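Local atomic coordinates of 1,4-dihydroxy-6-naphtoate synthase (Archaeoglobus fulgidus, PDB entry 1ZBM), a protein that probably converts cyclic dehypoxanthinylfutalosinate into 1,4-dihydroxy-6-naphthoate and dihydroxyacetone, a carbon-carbon lyase step in menaquinone biosynthesis. Residues I106-R111 against L117-A122; T113-L118 against L167-W172. All coordinates share one frame; numbering follows the deposited sequence.

Contact 1 (I106-R111 against L117-A122)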
loop_
_atom_site.group_PDB
_atom_site.type_symbol
_atom_site.label_atom_id
_atom_site.label_comp_id
_atom_site.label_asym_id
_atom_site.label_seq_id
_atom_site.Cartn_x
_atom_site.Cartn_y
_atom_site.Cartn_z
ATOM N N ILE A 106 -15.295 -12.850 5.699
ATOM C CA ILE A 106 -14.539 -12.157 4.657
ATOM C C ILE A 106 -13.043 -12.422 4.682
ATOM O O ILE A 106 -12.373 -12.215 5.708
ATOM C CB ILE A 106 -14.733 -10.626 4.740
ATOM C CG1 ILE A 106 -16.220 -10.289 4.911
ATOM C CG2 ILE A 106 -14.181 -9.966 3.488
ATOM C CD1 ILE A 106 -16.492 -8.815 5.147
ATOM N N ALA A 107 -12.521 -12.874 3.545
ATOM C CA ALA A 107 -11.090 -13.142 3.417
ATOM C C ALA A 107 -10.359 -11.800 3.393
ATOM O O ALA A 107 -10.766 -10.883 2.689
ATOM C CB ALA A 107 -10.805 -13.923 2.125
ATOM N N VAL A 108 -9.293 -11.700 4.180
ATOM C CA VAL A 108 -8.488 -10.483 4.279
ATOM C C VAL A 108 -7.016 -10.811 4.049
ATOM O O VAL A 108 -6.501 -11.794 4.588
ATOM C CB VAL A 108 -8.623 -9.834 5.667
ATOM C CG1 VAL A 108 -10.025 -9.276 5.842
ATOM C CG2 VAL A 108 -8.319 -10.866 6.742
ATOM N N PRO A 109 -6.315 -9.973 3.268
ATOM C CA PRO A 109 -4.896 -10.163 2.951
ATOM C C PRO A 109 -3.936 -10.023 4.133
ATOM O O PRO A 109 -2.869 -10.631 4.145
ATOM C CB PRO A 109 -4.652 -9.103 1.891
ATOM C CG PRO A 109 -5.494 -7.979 2.388
ATOM C CD PRO A 109 -6.789 -8.679 2.747
ATOM N N GLY A 110 -4.309 -9.209 5.111
ATOM C CA GLY A 110 -3.445 -9.003 6.252
ATOM C C GLY A 110 -4.082 -8.151 7.331
ATOM O O GLY A 110 -4.665 -7.084 7.071
ATOM N N ARG A 111 -3.961 -8.632 8.560
ATOM C CA ARG A 111 -4.522 -7.945 9.713
ATOM C C ARG A 111 -4.103 -6.488 9.851
ATOM O O ARG A 111 -4.906 -5.647 10.222
ATOM C CB ARG A 111 -4.138 -8.670 11.003
ATOM C CG ARG A 111 -4.761 -8.013 12.206
ATOM C CD ARG A 111 -4.122 -8.469 13.490
ATOM N NE ARG A 111 -4.367 -9.890 13.735
ATOM C CZ ARG A 111 -4.193 -10.480 14.912
ATOM N NH1 ARG A 111 -4.435 -11.778 15.040
ATOM N NH2 ARG A 111 -3.784 -9.769 15.961
ATOM N N LEU A 117 -8.210 -2.142 8.479
ATOM C CA LEU A 117 -8.644 -1.143 9.444
ATOM C C LEU A 117 -9.944 -0.510 8.936
ATOM O O LEU A 117 -10.915 -0.383 9.686
ATOM C CB LEU A 117 -7.558 -0.078 9.622
ATOM C CG LEU A 117 -7.886 1.095 10.558
ATOM C CD1 LEU A 117 -8.251 0.573 11.946
ATOM C CD2 LEU A 117 -6.678 2.031 10.648
ATOM N N LEU A 118 -9.961 -0.126 7.658
ATOM C CA LEU A 118 -11.154 0.472 7.051
ATOM C C LEU A 118 -12.371 -0.461 7.138
ATOM O O LEU A 118 -13.468 -0.033 7.512
ATOM C CB LEU A 118 -10.891 0.835 5.582
ATOM C CG LEU A 118 -9.986 2.035 5.309
ATOM C CD1 LEU A 118 -9.551 2.068 3.839
ATOM C CD2 LEU A 118 -10.712 3.293 5.682
ATOM N N LEU A 119 -12.177 -1.727 6.785
ATOM C CA LEU A 119 -13.256 -2.697 6.839
ATOM C C LEU A 119 -13.788 -2.787 8.268
ATOM O O LEU A 119 -14.995 -2.718 8.494
ATOM C CB LEU A 119 -12.761 -4.072 6.369
ATOM C CG LEU A 119 -13.764 -5.245 6.379
ATOM C CD1 LEU A 119 -14.932 -4.927 5.463
ATOM C CD2 LEU A 119 -13.073 -6.533 5.924
ATOM N N LYS A 120 -12.881 -2.926 9.232
ATOM C CA LYS A 120 -13.249 -3.013 10.639
ATOM C C LYS A 120 -13.990 -1.767 11.125
ATOM O O LYS A 120 -14.660 -1.808 12.151
ATOM C CB LYS A 120 -11.992 -3.257 11.484
ATOM C CG LYS A 120 -11.347 -4.633 11.241
ATOM C CD LYS A 120 -9.856 -4.630 11.532
ATOM C CE LYS A 120 -9.572 -4.327 12.987
ATOM N NZ LYS A 120 -8.123 -4.021 13.191
ATOM N N LEU A 121 -13.868 -0.662 10.392
ATOM C CA LEU A 121 -14.557 0.578 10.749
ATOM C C LEU A 121 -15.909 0.675 10.056
ATOM O O LEU A 121 -16.832 1.282 10.576
ATOM C CB LEU A 121 -13.723 1.792 10.344
ATOM C CG LEU A 121 -12.493 2.138 11.183
ATOM C CD1 LEU A 121 -11.672 3.156 10.432
ATOM C CD2 LEU A 121 -12.923 2.683 12.545
ATOM N N ALA A 122 -16.022 0.089 8.871
ATOM C CA ALA A 122 -17.274 0.148 8.122
ATOM C C ALA A 122 -18.250 -0.949 8.549
ATOM O O ALA A 122 -19.456 -0.735 8.538
ATOM C CB ALA A 122 -16.983 0.047 6.623
#
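L119 is the side chain of helix 114-122 that meets strand 105-108, where it bridges I106 and V108. Two residues earlier, L117 leans off toward H67, L260, A264 and L269, a second apolar surface of the same helix. At L118 the carbonyl O takes the N-H groups of both L121 and A122 as the helix nears its end. L119 then turns to the sheet. With CG anti to its backbone N (chi1 179°), the side chain reaches off the helix and its CD2 methyl touches both strand residues. That methyl lies 4.2 Å from CD1 of I106, the ends of the leucine and the isoleucine meeting tip to tip, and 4.1 Å from CG1 of V108, whose short side chain it passes at a slant. Beta-branched I106 and V108 suit an extended strand and offer methyls on its helix-facing side, while small A107 between them points to the other. K120, partly exposed as suits a lysine, bends its chain back toward the carbonyl O of R111 without bonding to it. L121 and A122 turn instead to W172 of helix 169-174. Strand 105-108 runs between parallel strands 127-130 and 147-150, to which its backbone is hydrogen-bonded. Helix 114-122 is the connecting helix of the beta-alpha-beta crossover from 105-108 to 127-130, packed on one face of the sheet.

Contact 2 (T113-L118 against L167-W172)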
loop_
_atom_site.group_PDB
_atom_site.type_symbol
_atom_site.label_atom_id
_atom_site.label_comp_id
_atom_site.label_asym_id
_atom_site.label_seq_id
_atom_site.Cartn_x
_atom_site.Cartn_y
_atom_site.Cartn_z
ATOM N N THR A 113 -3.129 -4.326 7.448
ATOM C CA THR A 113 -3.235 -3.448 6.294
ATOM C C THR A 113 -4.250 -2.364 6.558
ATOM O O THR A 113 -5.170 -2.525 7.362
ATOM C CB THR A 113 -3.695 -4.183 5.065
ATOM O OG1 THR A 113 -5.069 -4.557 5.232
ATOM C CG2 THR A 113 -2.845 -5.416 4.855
ATOM N N THR A 114 -4.075 -1.248 5.868
ATOM C CA THR A 114 -4.986 -0.129 6.004
ATOM C C THR A 114 -6.392 -0.548 5.571
ATOM O O THR A 114 -7.388 -0.129 6.164
ATOM C CB THR A 114 -4.493 1.042 5.158
ATOM O OG1 THR A 114 -3.231 1.481 5.674
ATOM C CG2 THR A 114 -5.481 2.196 5.210
ATOM N N ALA A 115 -6.465 -1.394 4.550
ATOM C CA ALA A 115 -7.750 -1.867 4.054
ATOM C C ALA A 115 -8.502 -2.646 5.129
ATOM O O ALA A 115 -9.735 -2.645 5.158
ATOM C CB ALA A 115 -7.554 -2.743 2.818
ATOM N N ASN A 116 -7.774 -3.328 6.007
ATOM C CA ASN A 116 -8.451 -4.074 7.053
ATOM C C ASN A 116 -9.021 -3.114 8.079
ATOM O O ASN A 116 -10.174 -3.246 8.497
ATOM C CB ASN A 116 -7.505 -5.052 7.734
ATOM C CG ASN A 116 -8.108 -6.431 7.839
ATOM O OD1 ASN A 116 -9.240 -6.593 8.325
ATOM N ND2 ASN A 116 -7.371 -7.436 7.376
ATOM N N LEU A 117 -8.210 -2.142 8.479
ATOM C CA LEU A 117 -8.644 -1.143 9.444
ATOM C C LEU A 117 -9.944 -0.510 8.936
ATOM O O LEU A 117 -10.915 -0.383 9.686
ATOM C CB LEU A 117 -7.558 -0.078 9.622
ATOM C CG LEU A 117 -7.886 1.095 10.558
ATOM C CD1 LEU A 117 -8.251 0.573 11.946
ATOM C CD2 LEU A 117 -6.678 2.031 10.648
ATOM N N LEU A 118 -9.961 -0.126 7.658
ATOM C CA LEU A 118 -11.154 0.472 7.051
ATOM C C LEU A 118 -12.371 -0.461 7.138
ATOM O O LEU A 118 -13.468 -0.033 7.512
ATOM C CB LEU A 118 -10.891 0.835 5.582
ATOM C CG LEU A 118 -9.986 2.035 5.309
ATOM C CD1 LEU A 118 -9.551 2.068 3.839
ATOM C CD2 LEU A 118 -10.712 3.293 5.682
ATOM N N LEU A 167 -18.832 -3.467 -1.249
ATOM C CA LEU A 167 -18.421 -2.399 -0.328
ATOM C C LEU A 167 -17.258 -1.667 -0.978
ATOM O O LEU A 167 -16.192 -2.246 -1.208
ATOM C CB LEU A 167 -17.973 -2.968 1.034
ATOM C CG LEU A 167 -17.771 -2.011 2.226
ATOM C CD1 LEU A 167 -17.142 -2.763 3.405
ATOM C CD2 LEU A 167 -16.881 -0.846 1.844
ATOM N N ASP A 168 -17.471 -0.395 -1.286
ATOM C CA ASP A 168 -16.411 0.412 -1.891
ATOM C C ASP A 168 -15.824 1.228 -0.739
ATOM O O ASP A 168 -16.407 2.219 -0.318
ATOM C CB ASP A 168 -16.989 1.337 -2.977
ATOM C CG ASP A 168 -15.916 2.051 -3.767
ATOM O OD1 ASP A 168 -15.064 2.737 -3.143
ATOM O OD2 ASP A 168 -15.912 1.922 -5.019
ATOM N N LEU A 169 -14.680 0.785 -0.231
ATOM C CA LEU A 169 -14.027 1.434 0.888
ATOM C C LEU A 169 -13.782 2.923 0.686
ATOM O O LEU A 169 -13.768 3.689 1.653
ATOM C CB LEU A 169 -12.720 0.711 1.232
ATOM C CG LEU A 169 -12.940 -0.681 1.818
ATOM C CD1 LEU A 169 -11.628 -1.427 1.914
ATOM C CD2 LEU A 169 -13.588 -0.558 3.189
ATOM N N TRP A 170 -13.595 3.351 -0.555
ATOM C CA TRP A 170 -13.400 4.771 -0.776
ATOM C C TRP A 170 -14.708 5.519 -0.569
ATOM O O TRP A 170 -14.708 6.606 0.000
ATOM C CB TRP A 170 -12.863 5.080 -2.176
ATOM C CG TRP A 170 -13.080 6.528 -2.529
ATOM C CD1 TRP A 170 -14.126 7.045 -3.236
ATOM C CD2 TRP A 170 -12.294 7.649 -2.098
ATOM N NE1 TRP A 170 -14.046 8.412 -3.267
ATOM C CE2 TRP A 170 -12.931 8.813 -2.574
ATOM C CE3 TRP A 170 -11.116 7.783 -1.346
ATOM C CZ2 TRP A 170 -12.428 10.104 -2.334
ATOM C CZ3 TRP A 170 -10.616 9.068 -1.105
ATOM C CH2 TRP A 170 -11.276 10.207 -1.596
ATOM N N ASP A 171 -15.827 4.964 -1.025
ATOM C CA ASP A 171 -17.090 5.669 -0.825
ATOM C C ASP A 171 -17.356 5.786 0.659
ATOM O O ASP A 171 -17.868 6.802 1.140
ATOM C CB ASP A 171 -18.262 4.944 -1.475
ATOM C CG ASP A 171 -18.138 4.881 -2.963
ATOM O OD1 ASP A 171 -17.663 5.874 -3.562
ATOM O OD2 ASP A 171 -18.524 3.840 -3.539
ATOM N N TRP A 172 -17.008 4.737 1.392
ATOM C CA TRP A 172 -17.218 4.749 2.827
ATOM C C TRP A 172 -16.343 5.796 3.502
ATOM O O TRP A 172 -16.789 6.480 4.425
ATOM C CB TRP A 172 -16.903 3.392 3.438
ATOM C CG TRP A 172 -17.108 3.405 4.911
ATOM C CD1 TRP A 172 -18.268 3.159 5.575
ATOM C CD2 TRP A 172 -16.130 3.738 5.908
ATOM N NE1 TRP A 172 -18.077 3.318 6.926
ATOM C CE2 TRP A 172 -16.776 3.677 7.160
ATOM C CE3 TRP A 172 -14.771 4.092 5.860
ATOM C CZ2 TRP A 172 -16.110 3.945 8.364
ATOM C CZ3 TRP A 172 -14.108 4.360 7.056
ATOM C CH2 TRP A 172 -14.783 4.287 8.292
#
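L118 and L169 both hold CG beside the backbone N (chi1 -73° and -69°), whereas W172 swings its indole anti to its N (chi1 180°), and these settings bring the three side chains together between two helices. L169 enters with both methyls at work. Its CD1 sits 3.9 Å from the carbonyl O of A115 and 4.4 Å from the CB of that residue, whose small size lets the leucine come close to the helix backbone. Its CD2 lies 3.9 Å from CB of L118. Further along, CD2 of L118 slants across to the six-membered ring of W172, 3.8 Å from CZ3, and the carbonyl O of L118 stands over one face of that indole. The broad, flat tryptophan can therefore meet both the side chain and the backbone of one residue.

Each helix starts with a capping side chain. OG1 of T113 accepts from N of N116 (3.1 Å) and also bonds to the O of G110. OD1 of D168 accepts from N of D171 at 3.2 Å, met from above the carboxylate plane, and weakly from N of W170; a negative charge there should suit the positive helix end.

T114 and A115, predicted to bind substrate, lie in the first turn, where OG1 of T114 bonds to N of H67 and O of L183. Helix 114-122 lies beside helix 169-174, which follows directly on edge strand 164-168; M263 of helix 251-265 also touches W172.

In the fold
From the N terminus, the chain runs through the sheet that includes strands 11-16 and 61-65 before reaching strand 105-108. Contact 1 closes the short turn from that strand into helix 114-122. Contact 2 then ties the beginning of the same helix to 167-172, across a long excursion through strands 127-130 and 147-150. The two intervals overlap without nesting, since 113-118 begins inside the loop of contact 1, and both contacts share L117 and L118. They are stitched directly by N116, whose ND2 bonds to the O of G110. Helix 114-122 thus links inner strand 105-108 to helix 169-174, which follows edge strand 164-168, consistent with a two-lobed periplasmic-binding-protein-like fold.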